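Local coordinates for holo-[acyl-carrier-protein] synthase (Neisseria meningitidis FAM18, PDB 5SUV) that belongs to the 4'-phosphopantetheinyl transferase superfamily as an AcpS-type synthase and binds coenzyme A in a trimeric assembly, at residues Pro34-Glu39 against Val47-Lys52. Residues are numbered along the deposited sequence; the frame is centred on the assembly and turned at random.
Sequences PEELLE and VNYLAK. With COA (coenzyme A), chain F.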
loop_
_atom_site.group_PDB
_atom_site.type_symbol
_atom_site.label_atom_id
_atom_site.label_comp_id
_atom_site.label_asym_id
_atom_site.label_seq_id
_atom_site.Cartn_x
_atom_site.Cartn_y
_atom_site.Cartn_z
ATOM N N PRO A 34 -23.787 11.956 3.287
ATOM C CA PRO A 34 -24.758 12.905 2.723
ATOM C C PRO A 34 -24.120 13.953 1.827
ATOM O O PRO A 34 -24.707 14.328 0.807
ATOM C CB PRO A 34 -25.386 13.538 3.973
ATOM C CG PRO A 34 -25.211 12.529 5.039
ATOM C CD PRO A 34 -23.916 11.825 4.746
ATOM N N GLU A 35 -22.912 14.412 2.161
ATOM C CA GLU A 35 -22.236 15.413 1.343
ATOM C C GLU A 35 -21.830 14.828 -0.002
ATOM O O GLU A 35 -22.110 15.408 -1.060
ATOM C CB GLU A 35 -21.001 15.946 2.075
ATOM C CG GLU A 35 -21.290 16.647 3.396
ATOM C CD GLU A 35 -21.478 15.693 4.567
ATOM O OE1 GLU A 35 -21.241 14.477 4.412
ATOM O OE2 GLU A 35 -21.873 16.167 5.654
ATOM N N GLU A 36 -21.162 13.677 0.021
ATOM C CA GLU A 36 -20.759 13.039 -1.224
ATOM C C GLU A 36 -21.969 12.665 -2.061
ATOM O O GLU A 36 -21.913 12.693 -3.295
ATOM C CB GLU A 36 -19.929 11.798 -0.930
ATOM C CG GLU A 36 -18.577 12.074 -0.325
ATOM C CD GLU A 36 -17.948 10.822 0.224
ATOM O OE1 GLU A 36 -18.690 9.915 0.651
ATOM O OE2 GLU A 36 -16.717 10.745 0.234
ATOM N N LEU A 37 -23.066 12.278 -1.403
ATOM C CA LEU A 37 -24.238 11.796 -2.123
ATOM C C LEU A 37 -24.872 12.903 -2.950
ATOM O O LEU A 37 -25.505 12.626 -3.975
ATOM C CB LEU A 37 -25.251 11.212 -1.131
ATOM C CG LEU A 37 -26.456 10.471 -1.712
ATOM C CD1 LEU A 37 -26.009 9.290 -2.569
ATOM C CD2 LEU A 37 -27.373 10.000 -0.594
ATOM N N LEU A 38 -24.710 14.156 -2.527
ATOM C CA LEU A 38 -25.284 15.273 -3.265
ATOM C C LEU A 38 -24.487 15.594 -4.521
ATOM O O LEU A 38 -25.075 16.022 -5.520
ATOM C CB LEU A 38 -25.366 16.506 -2.363
ATOM C CG LEU A 38 -26.317 16.384 -1.170
ATOM C CD1 LEU A 38 -26.169 17.579 -0.241
ATOM C CD2 LEU A 38 -27.757 16.253 -1.641
ATOM N N GLU A 39 -23.167 15.390 -4.494
ATOM C CA GLU A 39 -22.315 15.659 -5.645
ATOM C C GLU A 39 -22.100 14.434 -6.524
ATOM O O GLU A 39 -21.520 14.563 -7.609
ATOM C CB GLU A 39 -20.950 16.191 -5.189
ATOM C CG GLU A 39 -20.111 15.178 -4.421
ATOM C CD GLU A 39 -18.705 15.671 -4.127
ATOM O OE1 GLU A 39 -18.363 16.792 -4.559
ATOM O OE2 GLU A 39 -17.940 14.931 -3.467
ATOM N N VAL A 47 -18.721 4.909 -11.417
ATOM C CA VAL A 47 -18.228 3.638 -10.900
ATOM C C VAL A 47 -16.859 3.829 -10.249
ATOM O O VAL A 47 -16.606 3.340 -9.140
ATOM C CB VAL A 47 -18.183 2.584 -12.021
ATOM C CG1 VAL A 47 -17.670 1.265 -11.488
ATOM C CG2 VAL A 47 -19.567 2.398 -12.635
ATOM N N ASN A 48 -15.966 4.558 -10.924
ATOM C CA ASN A 48 -14.656 4.869 -10.358
ATOM C C ASN A 48 -14.793 5.731 -9.107
ATOM O O ASN A 48 -14.011 5.597 -8.158
ATOM C CB ASN A 48 -13.800 5.575 -11.416
ATOM C CG ASN A 48 -12.394 5.891 -10.930
ATOM O OD1 ASN A 48 -12.160 6.929 -10.305
ATOM N ND2 ASN A 48 -11.443 5.005 -11.237
ATOM N N TYR A 49 -15.783 6.621 -9.093
ATOM C CA TYR A 49 -16.039 7.448 -7.920
ATOM C C TYR A 49 -16.420 6.588 -6.721
ATOM O O TYR A 49 -15.798 6.680 -5.658
ATOM C CB TYR A 49 -17.143 8.453 -8.252
ATOM C CG TYR A 49 -17.481 9.424 -7.144
ATOM C CD1 TYR A 49 -18.373 9.074 -6.137
ATOM C CD2 TYR A 49 -16.928 10.696 -7.117
ATOM C CE1 TYR A 49 -18.695 9.957 -5.127
ATOM C CE2 TYR A 49 -17.251 11.594 -6.107
ATOM C CZ TYR A 49 -18.132 11.217 -5.114
ATOM O OH TYR A 49 -18.457 12.100 -4.100
ATOM N N LEU A 50 -17.440 5.737 -6.877
ATOM C CA LEU A 50 -17.838 4.854 -5.782
ATOM C C LEU A 50 -16.700 3.937 -5.364
ATOM O O LEU A 50 -16.510 3.680 -4.171
ATOM C CB LEU A 50 -19.051 4.016 -6.183
ATOM C CG LEU A 50 -20.439 4.634 -6.100
ATOM C CD1 LEU A 50 -21.456 3.672 -6.684
ATOM C CD2 LEU A 50 -20.780 4.961 -4.665
ATOM N N ALA A 51 -15.941 3.411 -6.333
ATOM C CA ALA A 51 -14.865 2.485 -6.003
ATOM C C ALA A 51 -13.819 3.147 -5.114
ATOM O O ALA A 51 -13.371 2.562 -4.127
ATOM C CB ALA A 51 -14.220 1.955 -7.286
ATOM N N LYS A 52 -13.400 4.364 -5.467
ATOM C CA LYS A 52 -12.384 5.068 -4.687
ATOM C C LYS A 52 -12.885 5.374 -3.281
ATOM O O LYS A 52 -12.153 5.199 -2.298
ATOM C CB LYS A 52 -11.980 6.366 -5.391
ATOM C CG LYS A 52 -11.083 6.144 -6.618
ATOM C CD LYS A 52 -10.585 7.445 -7.221
ATOM C CE LYS A 52 -9.687 7.173 -8.431
ATOM N NZ LYS A 52 -9.300 8.419 -9.143
HETATM N N1A COA F . -1.011 14.643 -4.459
HETATM C C2A COA F . -1.356 13.419 -4.039
HETATM N N3A COA F . -2.210 12.607 -4.599
HETATM C C4A COA F . -2.830 13.098 -5.769
HETATM C C5A COA F . -2.586 14.387 -6.330
HETATM C C6A COA F . -1.647 15.115 -5.613
HETATM N N6A COA F . -1.328 16.315 -6.034
HETATM N N7A COA F . -3.249 14.593 -7.385
HETATM C C8A COA F . -3.942 13.494 -7.518
HETATM N N9A COA F . -3.719 12.559 -6.574
HETATM C C1B COA F . -4.332 11.291 -6.455
HETATM C C2B COA F . -5.936 11.439 -6.393
HETATM O O2B COA F . -6.511 10.710 -5.373
HETATM C C3B COA F . -6.274 10.802 -7.738
HETATM O O3B COA F . -7.436 10.140 -7.750
HETATM P P3B COA F . -8.841 11.118 -7.245
HETATM O O7A COA F . -9.757 10.320 -7.941
HETATM O O8A COA F . -8.815 10.983 -5.777
HETATM O O9A COA F . -8.437 12.422 -7.785
HETATM C C4B COA F . -5.094 9.807 -7.817
HETATM O O4B COA F . -3.998 10.599 -7.559
HETATM C C5B COA F . -4.970 9.174 -9.160
HETATM O O5B COA F . -3.976 8.155 -9.025
HETATM P P1A COA F . -3.336 7.702 -10.397
HETATM O O1A COA F . -4.365 7.208 -11.340
HETATM O O2A COA F . -2.062 7.000 -10.093
HETATM O O3A COA F . -3.001 9.149 -11.069
HETATM P P2A COA F . -2.368 9.107 -12.465
HETATM O O4A COA F . -1.333 8.132 -12.578
HETATM O O5A COA F . -3.345 9.280 -13.609
HETATM O O6A COA F . -1.564 10.543 -12.422
HETATM C CBP COA F . -0.108 11.833 -11.119
HETATM C CCP COA F . -0.635 10.471 -11.412
HETATM C CDP COA F . -1.096 12.478 -10.287
HETATM C CEP COA F . 1.162 11.737 -10.319
HETATM C CAP COA F . 0.175 12.686 -12.394
HETATM O OAP COA F . 0.746 13.896 -12.074
HETATM C C9P COA F . 1.163 12.044 -13.389
HETATM O O9P COA F . 2.360 12.139 -13.164
HETATM N N8P COA F . 0.660 11.417 -14.569
HETATM C C7P COA F . 1.556 10.766 -15.587
HETATM C C6P COA F . 2.907 11.441 -15.706
HETATM C C5P COA F . 3.368 11.475 -17.154
HETATM O O5P COA F . 3.850 12.453 -17.619
HETATM N N4P COA F . 3.250 10.335 -17.943
HETATM C C3P COA F . 3.688 10.377 -19.338
HETATM C C2P COA F . 5.134 9.983 -19.494
HETATM S S1P COA F . 6.216 11.438 -19.814
#
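Tyr-49 reaches across from helix 46-63 and donates its phenol hydrogen to Glu-39, with OH 2.9 Å from OE2. That oxygen approaches the rim of the ring almost level with it, whereas the carboxylate itself stands almost upright to the ring, the two planes 86° apart. On the acceptor, the hydroxyl arrives on the anti side of OE2 and 32° out of the carboxylate plane. Glu-39 can offer this oxygen because a chi1 of 66° tucks CG in between N and C of its own backbone, from where the extended chain runs to the phenol; along the way its CG passes 3.5 Å from Tyr-49 OH.

The same hydroxyl rests against the aliphatic root of Glu-36, at 3.5 Å from CB, so within this contact it is bonded to Glu-39 and also packs against a residue one helical turn earlier. The buried carboxylate of Glu-36 is engaged beyond the tyrosine: OE1 pairs with Lys-57 in a salt bridge and also accepts a hydrogen bond from Thr-33 N, while OE2 accepts one from Ile-79 N. The carboxylate is turned to these partners, and CB and CG are the side-chain atoms that meet the hydroxyl. Arg-53 makes a cation-pi contact with the Tyr-49 ring, and the Phe-40 ring meets it as well.

The two segments bury 119 Å² between them. The CA atoms of Glu-36 and Leu-50 are 9.8 Å apart: a long aromatic side chain bridges two separated helices. Lys-52, one turn after Tyr-49, belongs to the coenzyme A pocket. Beyond the bridge, Leu-50 packs on helix 25-31 and Ala-51 on helix 13-23, while Asn-48 and Lys-52 touch strand 106-114, placing helix 46-63 between short helix 34-39 and the three-stranded antiparallel sheet that includes this strand.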